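Local coordinates for protein putative secreted endoglycosylceramidase (Rhodococcus hoagii, PDB 6JYZ) that probably hydrolyses the O-glycosidic linkage between sugar and ceramide in glycolipids, as an endogalactosylceramidase of glycoside hydrolase family 5, at residues H258-G272 / L286-V300. Residues are numbered along the deposited sequence; the frame is centred on the assembly and turned at random.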
ATOM      1  N   HIS A 258      -6.882 -13.165   8.999  1.00 11.10           N
ATOM      2  CA  HIS A 258      -6.397 -11.806   8.838  1.00 10.64           C
ATOM      3  C   HIS A 258      -7.255 -11.003   7.867  1.00 10.40           C
ATOM      4  O   HIS A 258      -8.122 -11.550   7.177  1.00 11.49           O
ATOM      5  CB  HIS A 258      -4.924 -11.836   8.404  1.00 11.44           C
ATOM      6  CG  HIS A 258      -4.000 -12.456   9.418  1.00 11.26           C
ATOM      7  ND1 HIS A 258      -4.099 -13.817   9.867  1.00 14.01           N
ATOM      8  CD2 HIS A 258      -2.967 -11.876  10.068  1.00 11.73           C
ATOM      9  CE1 HIS A 258      -3.069 -14.008  10.749  1.00 11.55           C
ATOM     10  NE2 HIS A 258      -2.377 -12.852  10.826  1.00 14.82           N
ATOM     11  N   LEU A 259      -7.004  -9.693   7.797  1.00 10.46           N
ATOM     12  CA  LEU A 259      -7.802  -8.855   6.865  1.00 10.28           C
ATOM     13  C   LEU A 259      -7.427  -9.125   5.419  1.00 10.50           C
ATOM     14  O   LEU A 259      -6.285  -9.481   5.118  1.00 11.35           O
ATOM     15  CB  LEU A 259      -7.524  -7.375   7.167  1.00 11.95           C
ATOM     16  CG  LEU A 259      -7.974  -6.848   8.501  1.00 14.70           C
ATOM     17  CD1 LEU A 259      -7.863  -5.352   8.694  1.00 13.55           C
ATOM     18  CD2 LEU A 259      -8.860  -7.644   9.385  1.00 16.94           C
ATOM     19  N   VAL A 260      -8.428  -8.936   4.574  1.00 10.11           N
ATOM     20  CA  VAL A 260      -8.220  -9.090   3.125  1.00 11.26           C
ATOM     21  C   VAL A 260      -8.369  -7.709   2.529  1.00 10.12           C
ATOM     22  O   VAL A 260      -9.481  -7.159   2.560  1.00 11.90           O
ATOM     23  CB  VAL A 260      -9.200 -10.091   2.551  1.00 11.97           C
ATOM     24  CG1 VAL A 260      -9.127  -9.940   1.024  1.00 13.26           C
ATOM     25  CG2 VAL A 260      -8.737 -11.501   2.974  1.00 14.25           C
ATOM     26  N   ILE A 261      -7.289  -7.175   1.976  1.00  9.22           N
ATOM     27  CA  ILE A 261      -7.298  -5.837   1.406  1.00  9.00           C
ATOM     28  C   ILE A 261      -7.415  -6.052  -0.102  1.00  9.08           C
ATOM     29  O   ILE A 261      -6.614  -6.765  -0.720  1.00  9.79           O
ATOM     30  CB  ILE A 261      -5.985  -5.156   1.800  1.00  9.38           C
ATOM     31  CG1 ILE A 261      -6.049  -4.883   3.319  1.00 12.25           C
ATOM     32  CG2 ILE A 261      -5.767  -3.866   1.036  1.00 11.36           C
ATOM     33  CD1 ILE A 261      -4.672  -4.555   3.934  1.00 15.87           C
ATOM     34  N   PHE A 262      -8.466  -5.478  -0.694  1.00  8.63           N
ATOM     35  CA  PHE A 262      -8.729  -5.714  -2.117  1.00  8.22           C
ATOM     36  C   PHE A 262      -8.907  -4.372  -2.805  1.00  8.44           C
ATOM     37  O   PHE A 262      -9.347  -3.383  -2.208  1.00  8.76           O
ATOM     38  CB  PHE A 262      -9.951  -6.606  -2.333  1.00  9.36           C
ATOM     39  CG  PHE A 262     -11.251  -5.917  -2.047  1.00  9.02           C
ATOM     40  CD1 PHE A 262     -11.777  -5.808  -0.761  1.00  9.60           C
ATOM     41  CD2 PHE A 262     -12.007  -5.350  -3.092  1.00  9.63           C
ATOM     42  CE1 PHE A 262     -12.954  -5.105  -0.544  1.00  9.66           C
ATOM     43  CE2 PHE A 262     -13.175  -4.673  -2.854  1.00  9.65           C
ATOM     44  CZ  PHE A 262     -13.667  -4.544  -1.571  1.00  9.30           C
ATOM     45  N   GLU A 263      -8.556  -4.384  -4.110  1.00  8.64           N
ATOM     46  CA  GLU A 263      -8.450  -3.133  -4.859  1.00  9.02           C
ATOM     47  C   GLU A 263      -9.432  -3.112  -6.016  1.00  9.44           C
ATOM     48  O   GLU A 263      -9.709  -4.161  -6.636  1.00  9.24           O
ATOM     49  CB  GLU A 263      -7.031  -2.957  -5.394  1.00  8.69           C
ATOM     50  CG  GLU A 263      -6.019  -2.831  -4.229  1.00  8.79           C
ATOM     51  CD  GLU A 263      -4.645  -2.627  -4.764  1.00  9.79           C
ATOM     52  OE1 GLU A 263      -4.437  -1.924  -5.750  1.00  9.68           O
ATOM     53  OE2 GLU A 263      -3.666  -3.228  -4.168  1.00 10.02           O
ATOM     54  N   PRO A 264      -9.855  -1.951  -6.497  1.00  9.08           N
ATOM     55  CA  PRO A 264     -10.447  -1.870  -7.842  1.00  8.65           C
ATOM     56  C   PRO A 264      -9.299  -2.024  -8.838  1.00  9.03           C
ATOM     57  O   PRO A 264      -8.114  -2.118  -8.492  1.00  9.35           O
ATOM     58  CB  PRO A 264     -10.955  -0.403  -7.825  1.00  9.84           C
ATOM     59  CG  PRO A 264      -9.891   0.344  -7.053  1.00  9.52           C
ATOM     60  CD  PRO A 264      -9.519  -0.628  -5.922  1.00  9.96           C
ATOM     61  N   SER A 265      -9.635  -2.037 -10.123  1.00  9.44           N
ATOM     62  CA  SER A 265      -8.621  -2.089 -11.155  1.00  9.32           C
ATOM     63  C   SER A 265      -7.723  -0.856 -11.075  1.00  8.92           C
ATOM     64  O   SER A 265      -8.050   0.183 -10.456  1.00  9.98           O
ATOM     65  CB  SER A 265      -9.161  -2.223 -12.574  1.00  9.85           C
ATOM     66  OG  SER A 265      -9.345  -0.925 -13.190  1.00 10.77           O
ATOM     67  N   ALA A 266      -6.578  -0.956 -11.751  1.00  8.88           N
ATOM     68  CA  ALA A 266      -5.637   0.150 -11.892  1.00  9.59           C
ATOM     69  C   ALA A 266      -6.296   1.414 -12.441  1.00  9.49           C
ATOM     70  O   ALA A 266      -5.721   2.486 -12.262  1.00 10.14           O
ATOM     71  CB  ALA A 266      -4.534  -0.294 -12.853  1.00 10.57           C
ATOM     72  N   LEU A 267      -7.417   1.297 -13.159  1.00  8.92           N
ATOM     73  CA  LEU A 267      -8.058   2.512 -13.651  1.00  9.41           C
ATOM     74  C   LEU A 267      -8.400   3.465 -12.534  1.00  9.25           C
ATOM     75  O   LEU A 267      -8.411   4.695 -12.757  1.00  9.74           O
ATOM     76  CB  LEU A 267      -9.326   2.170 -14.449  1.00 10.59           C
ATOM     77  CG  LEU A 267      -9.028   1.351 -15.700  1.00 11.60           C
ATOM     78  CD1 LEU A 267     -10.361   0.915 -16.337  1.00 14.90           C
ATOM     79  CD2 LEU A 267      -8.181   2.072 -16.725  1.00 15.00           C
ATOM     80  N   TRP A 268      -8.715   3.013 -11.326  1.00  8.56           N
ATOM     81  CA  TRP A 268      -9.020   3.963 -10.236  1.00  8.84           C
ATOM     82  C   TRP A 268      -7.853   4.884 -10.012  1.00  9.24           C
ATOM     83  O   TRP A 268      -8.048   6.080  -9.694  1.00  9.60           O
ATOM     84  CB  TRP A 268      -9.337   3.173  -8.951  1.00  9.09           C
ATOM     85  CG  TRP A 268      -9.971   4.037  -7.884  1.00  8.80           C
ATOM     86  CD1 TRP A 268      -9.394   5.085  -7.193  1.00  9.27           C
ATOM     87  CD2 TRP A 268     -11.316   3.931  -7.415  1.00  8.89           C
ATOM     88  NE1 TRP A 268     -10.328   5.635  -6.326  1.00  9.61           N
ATOM     89  CE2 TRP A 268     -11.503   4.960  -6.452  1.00  8.93           C
ATOM     90  CE3 TRP A 268     -12.371   3.065  -7.670  1.00  9.27           C
ATOM     91  CZ2 TRP A 268     -12.719   5.121  -5.773  1.00  9.44           C
ATOM     92  CZ3 TRP A 268     -13.582   3.229  -7.006  1.00  9.80           C
ATOM     93  CH2 TRP A 268     -13.751   4.266  -6.077  1.00  9.53           C
ATOM     94  N   SER A 269      -6.625   4.401 -10.164  1.00  8.72           N
ATOM     95  CA  SER A 269      -5.444   5.229  -9.952  1.00  9.71           C
ATOM     96  C   SER A 269      -5.243   6.298 -10.994  1.00 11.03           C
ATOM     97  O   SER A 269      -4.334   7.150 -10.775  1.00 12.58           O
ATOM     98  CB  SER A 269      -4.189   4.367  -9.909  1.00 10.01           C
ATOM     99  OG  SER A 269      -4.316   3.466  -8.834  1.00 10.97           O
ATOM    100  N   ALA A 270      -5.970   6.254 -12.114  1.00 10.50           N
ATOM    101  CA  ALA A 270      -5.886   7.308 -13.138  1.00 10.92           C
ATOM    102  C   ALA A 270      -7.141   8.156 -13.213  1.00  9.77           C
ATOM    103  O   ALA A 270      -7.084   9.255 -13.801  1.00 10.67           O
ATOM    104  CB  ALA A 270      -5.657   6.621 -14.476  1.00 13.81           C
ATOM    105  N   PHE A 271      -8.262   7.737 -12.653  1.00  9.83           N
ATOM    106  CA  PHE A 271      -9.513   8.459 -12.814  1.00 10.07           C
ATOM    107  C   PHE A 271     -10.152   8.834 -11.492  1.00 10.74           C
ATOM    108  O   PHE A 271     -11.062   9.700 -11.499  1.00 10.91           O
ATOM    109  CB  PHE A 271     -10.543   7.609 -13.584  1.00 11.56           C
ATOM    110  CG  PHE A 271     -10.122   7.402 -15.022  1.00 11.97           C
ATOM    111  CD1 PHE A 271     -10.319   8.459 -15.940  1.00 14.58           C
ATOM    112  CD2 PHE A 271      -9.336   6.338 -15.422  1.00 15.25           C
ATOM    113  CE1 PHE A 271      -9.889   8.301 -17.259  1.00 15.62           C
ATOM    114  CE2 PHE A 271      -8.858   6.222 -16.731  1.00 16.74           C
ATOM    115  CZ  PHE A 271      -9.174   7.226 -17.624  1.00 16.01           C
ATOM    116  N   GLY A 272      -9.798   8.206 -10.361  1.00 10.21           N
ATOM    117  CA  GLY A 272     -10.406   8.542  -9.096  1.00 10.78           C
ATOM    118  C   GLY A 272     -11.697   7.795  -8.838  1.00  9.80           C
ATOM    119  O   GLY A 272     -12.389   8.051  -7.845  1.00 10.40           O
ATOM    120  N   LEU A 286     -14.013  -9.634   6.818  1.00 10.75           N
ATOM    121  CA  LEU A 286     -12.761  -8.938   7.071  1.00 11.04           C
ATOM    122  C   LEU A 286     -12.170  -8.303   5.819  1.00 10.38           C
ATOM    123  O   LEU A 286     -10.977  -7.960   5.829  1.00 11.19           O
ATOM    124  CB  LEU A 286     -11.736  -9.886   7.732  1.00 12.06           C
ATOM    125  CG  LEU A 286     -12.250 -10.563   8.992  1.00 15.98           C
ATOM    126  CD1 LEU A 286     -11.160 -11.479   9.586  1.00 17.28           C
ATOM    127  CD2 LEU A 286     -12.685  -9.556  10.026  1.00 16.34           C
ATOM    128  N   VAL A 287     -13.007  -8.077   4.800  1.00  9.95           N
ATOM    129  CA  VAL A 287     -12.444  -7.360   3.642  1.00 10.04           C
ATOM    130  C   VAL A 287     -12.357  -5.863   3.908  1.00  9.23           C
ATOM    131  O   VAL A 287     -13.119  -5.275   4.685  1.00  9.88           O
ATOM    132  CB  VAL A 287     -13.302  -7.618   2.371  1.00 10.00           C
ATOM    133  CG1 VAL A 287     -13.264  -9.096   1.985  1.00 11.03           C
ATOM    134  CG2 VAL A 287     -14.730  -7.064   2.468  1.00 11.09           C
ATOM    135  N   VAL A 288     -11.397  -5.234   3.226  1.00  9.44           N
ATOM    136  CA  VAL A 288     -11.083  -3.803   3.331  1.00  9.18           C
ATOM    137  C   VAL A 288     -10.892  -3.282   1.915  1.00  9.29           C
ATOM    138  O   VAL A 288     -10.068  -3.842   1.169  1.00  9.47           O
ATOM    139  CB  VAL A 288      -9.805  -3.621   4.174  1.00  9.20           C
ATOM    140  CG1 VAL A 288      -9.347  -2.160   4.100  1.00 10.51           C
ATOM    141  CG2 VAL A 288     -10.007  -4.100   5.623  1.00 11.48           C
ATOM    142  N   PHE A 289     -11.651  -2.250   1.538  1.00  8.80           N
ATOM    143  CA  PHE A 289     -11.543  -1.690   0.195  1.00  8.64           C
ATOM    144  C   PHE A 289     -10.387  -0.694   0.115  1.00  8.81           C
ATOM    145  O   PHE A 289     -10.244   0.192   0.980  1.00  9.39           O
ATOM    146  CB  PHE A 289     -12.871  -0.989  -0.120  1.00 10.16           C
ATOM    147  CG  PHE A 289     -12.931  -0.415  -1.520  1.00  9.81           C
ATOM    148  CD1 PHE A 289     -12.593  -1.192  -2.625  1.00 10.35           C
ATOM    149  CD2 PHE A 289     -13.264   0.919  -1.740  1.00 10.99           C
ATOM    150  CE1 PHE A 289     -12.629  -0.649  -3.928  1.00 11.79           C
ATOM    151  CE2 PHE A 289     -13.295   1.431  -3.056  1.00 11.49           C
ATOM    152  CZ  PHE A 289     -12.966   0.658  -4.107  1.00 11.37           C
ATOM    153  N   SER A 290      -9.501  -0.866  -0.868  1.00  8.54           N
ATOM    154  CA  SER A 290      -8.238  -0.145  -0.912  1.00  8.61           C
ATOM    155  C   SER A 290      -7.967   0.436  -2.305  1.00  9.07           C
ATOM    156  O   SER A 290      -6.998   0.054  -2.965  1.00 10.73           O
ATOM    157  CB  SER A 290      -7.143  -1.087  -0.463  1.00 10.15           C
ATOM    158  OG  SER A 290      -5.941  -0.389  -0.232  1.00 10.69           O
ATOM    159  N   PRO A 291      -8.764   1.403  -2.771  1.00  8.80           N
ATOM    160  CA  PRO A 291      -8.411   2.195  -3.956  1.00  9.02           C
ATOM    161  C   PRO A 291      -7.225   3.086  -3.626  1.00  9.48           C
ATOM    162  O   PRO A 291      -6.938   3.379  -2.450  1.00 10.86           O
ATOM    163  CB  PRO A 291      -9.675   3.044  -4.177  1.00 10.75           C
ATOM    164  CG  PRO A 291     -10.167   3.300  -2.758  1.00 10.10           C
ATOM    165  CD  PRO A 291      -9.926   1.960  -2.051  1.00 10.40           C
ATOM    166  N   HIS A 292      -6.488   3.458  -4.651  1.00  8.35           N
ATOM    167  CA  HIS A 292      -5.343   4.351  -4.558  1.00  9.14           C
ATOM    168  C   HIS A 292      -5.800   5.746  -4.934  1.00  9.16           C
ATOM    169  O   HIS A 292      -6.290   5.981  -6.042  1.00  9.39           O
ATOM    170  CB  HIS A 292      -4.161   3.891  -5.425  1.00  8.51           C
ATOM    171  CG  HIS A 292      -3.727   2.509  -5.002  1.00  8.86           C
ATOM    172  ND1 HIS A 292      -2.813   1.774  -5.743  1.00  9.26           N
ATOM    173  CD2 HIS A 292      -4.053   1.767  -3.898  1.00  8.75           C
ATOM    174  CE1 HIS A 292      -2.595   0.614  -5.086  1.00  8.84           C
ATOM    175  NE2 HIS A 292      -3.338   0.563  -3.973  1.00  9.33           N
ATOM    176  N   LEU A 293      -5.700   6.645  -3.954  1.00  9.49           N
ATOM    177  CA  LEU A 293      -6.369   7.978  -4.075  1.00  9.18           C
ATOM    178  C   LEU A 293      -5.433   9.007  -4.663  1.00  9.40           C
ATOM    179  O   LEU A 293      -4.787   9.790  -3.949  1.00  9.86           O
ATOM    180  CB  LEU A 293      -6.885   8.417  -2.704  1.00  9.76           C
ATOM    181  CG  LEU A 293      -7.852   7.450  -2.037  1.00 10.14           C
ATOM    182  CD1 LEU A 293      -8.424   8.046  -0.726  1.00 12.21           C
ATOM    183  CD2 LEU A 293      -9.043   7.132  -2.936  1.00 11.24           C
ATOM    184  N   TYR A 294      -5.325   8.992  -5.992  1.00 10.36           N
ATOM    185  CA  TYR A 294      -4.379   9.809  -6.736  1.00 10.44           C
ATOM    186  C   TYR A 294      -5.023  11.049  -7.386  1.00  9.80           C
ATOM    187  O   TYR A 294      -4.337  11.730  -8.165  1.00 10.40           O
ATOM    188  CB  TYR A 294      -3.639   8.959  -7.790  1.00  9.81           C
ATOM    189  CG  TYR A 294      -2.515   8.124  -7.196  1.00  9.34           C
ATOM    190  CD1 TYR A 294      -1.433   8.684  -6.519  1.00 10.23           C
ATOM    191  CD2 TYR A 294      -2.492   6.745  -7.306  1.00 10.83           C
ATOM    192  CE1 TYR A 294      -0.356   7.939  -6.061  1.00 10.28           C
ATOM    193  CE2 TYR A 294      -1.430   5.958  -6.867  1.00 10.77           C
ATOM    194  CZ  TYR A 294      -0.369   6.566  -6.239  1.00 10.71           C
ATOM    195  OH  TYR A 294       0.747   5.893  -5.802  1.00 12.14           O
ATOM    196  N   SER A 295      -6.268  11.381  -7.016  1.00  9.41           N
ATOM    197  CA  SER A 295      -6.913  12.585  -7.537  1.00 10.05           C
ATOM    198  C   SER A 295      -6.074  13.819  -7.213  1.00 10.85           C
ATOM    199  O   SER A 295      -5.596  14.009  -6.096  1.00 10.63           O
ATOM    200  CB  SER A 295      -8.295  12.720  -7.063  1.00 11.00           C
ATOM    201  OG  SER A 295      -9.108  11.612  -7.475  1.00 11.46           O
ATOM    202  N   GLN A 296      -5.916  14.650  -8.238  1.00 10.40           N
ATOM    203  CA  GLN A 296      -5.135  15.905  -8.206  1.00 11.68           C
ATOM    204  C   GLN A 296      -3.665  15.639  -7.977  1.00 10.89           C
ATOM    205  O   GLN A 296      -2.889  16.583  -7.665  1.00 13.44           O
ATOM    206  CB  GLN A 296      -5.706  16.973  -7.263  1.00 12.08           C
ATOM    207  CG  GLN A 296      -7.109  17.283  -7.654  1.00 13.39           C
ATOM    208  CD  GLN A 296      -7.626  18.548  -7.021  1.00 14.67           C
ATOM    209  OE1 GLN A 296      -8.016  18.618  -5.864  1.00 13.95           O
ATOM    210  NE2 GLN A 296      -7.688  19.589  -7.842  1.00 21.77           N
ATOM    211  N   SER A 297      -3.190  14.404  -8.184  1.00 11.10           N
ATOM    212  CA  SER A 297      -1.796  14.071  -8.210  1.00 10.59           C
ATOM    213  C   SER A 297      -1.390  13.592  -9.611  1.00 12.18           C
ATOM    214  O   SER A 297      -0.629  14.245 -10.307  1.00 13.11           O
ATOM    215  CB  SER A 297      -1.381  13.042  -7.138  1.00 10.93           C
ATOM    216  OG  SER A 297      -0.026  12.793  -7.263  1.00 11.73           O
ATOM    217  N   ILE A 298      -1.924  12.423 -10.021  1.00 11.19           N
ATOM    218  CA  ILE A 298      -1.523  11.779 -11.262  1.00 11.09           C
ATOM    219  C   ILE A 298      -2.734  11.278 -12.046  1.00 11.91           C
ATOM    220  O   ILE A 298      -2.555  10.456 -12.966  1.00 14.20           O
ATOM    221  CB  ILE A 298      -0.458  10.680 -11.042  1.00 12.00           C
ATOM    222  CG1 ILE A 298      -0.992   9.584 -10.107  1.00 12.80           C
ATOM    223  CG2 ILE A 298       0.867  11.287 -10.547  1.00 14.12           C
ATOM    224  CD1 ILE A 298      -0.088   8.343 -10.098  1.00 14.40           C
ATOM    225  N   ASN A 299      -3.923  11.798 -11.802  1.00 11.23           N
ATOM    226  CA  ASN A 299      -5.067  11.413 -12.631  1.00 11.96           C
ATOM    227  C   ASN A 299      -4.967  12.063 -14.006  1.00 11.99           C
ATOM    228  O   ASN A 299      -4.260  13.051 -14.207  1.00 12.79           O
ATOM    229  CB  ASN A 299      -6.380  11.774 -11.940  1.00 11.65           C
ATOM    230  CG  ASN A 299      -6.823  10.766 -10.915  1.00 12.12           C
ATOM    231  OD1 ASN A 299      -6.155   9.762 -10.665  1.00 13.39           O
ATOM    232  ND2 ASN A 299      -7.950  11.088 -10.312  1.00 11.97           N
ATOM    233  N   VAL A 300      -5.793  11.589 -14.938  1.00 11.30           N
ATOM    234  CA  VAL A 300      -5.871  12.192 -16.272  1.00 11.78           C
ATOM    235  C   VAL A 300      -6.285  13.657 -16.135  1.00 12.48           C
ATOM    236  O   VAL A 300      -5.688  14.513 -16.841  1.00 13.64           O
ATOM    237  CB  VAL A 300      -6.866  11.401 -17.147  1.00 12.17           C
ATOM    238  CG1 VAL A 300      -7.007  12.076 -18.546  1.00 13.54           C
ATOM    239  CG2 VAL A 300      -6.351   9.976 -17.327  1.00 13.77           C
TER
HETATM  240  O   HOH W   1      -6.175   0.264  -5.583  1.00 73.60           O
HETATM  241  O   HOH W   2      -6.994   8.361  -8.349  1.00 11.09           O
HETATM  242  O   HOH W   3      -6.510   2.315  -7.296  1.00 10.63           O
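Pro291 CB lies over one face of the Trp268 indole, a CH-pi contact 3.4 Å from the five-membered ring's centroid and 11° off its normal; Gly272 O sits over the opposite face, toward the rim. Phe289 points its edge at the six-membered ring on the Pro291 side, planes at 78°, an edge-to-face pair, while His292 O meets the indole's edge near CD1. Trp268 CG stands anti to its backbone N (chi1 -166°), swinging the indole from helix 268-271 onto Pro291. Replacing this tryptophan by an alanine would probably open a gap beside Pro291 and leave the Phe289 edge without its aromatic face. Phe289 CA makes a CH-pi contact over one face of Phe262; their rings meet obliquely, centroids 5.5 Å apart, and with Trp268 form an aromatic cluster. Strands 259-262 and 287-289 pair in parallel through four backbone hydrogen bonds, Phe262 N to Val288 O (3.0 Å) among them. Beyond them, water 1 donates to Glu263 OE1 and Ser290 O, and Glu222 OE2 is hydrogen-bonded to His292 ND1 and Ser269 OG. Adjacent strands of the family's (beta/alpha)8 barrel are thus joined by backbone bonds, the segments after them by the cluster and a water-bridged polar layer, where Glu263 OE1 is hydrogen-bonded to Glu222 N and Arg83, salt-bridged to OE2, probably offsets part of the charge.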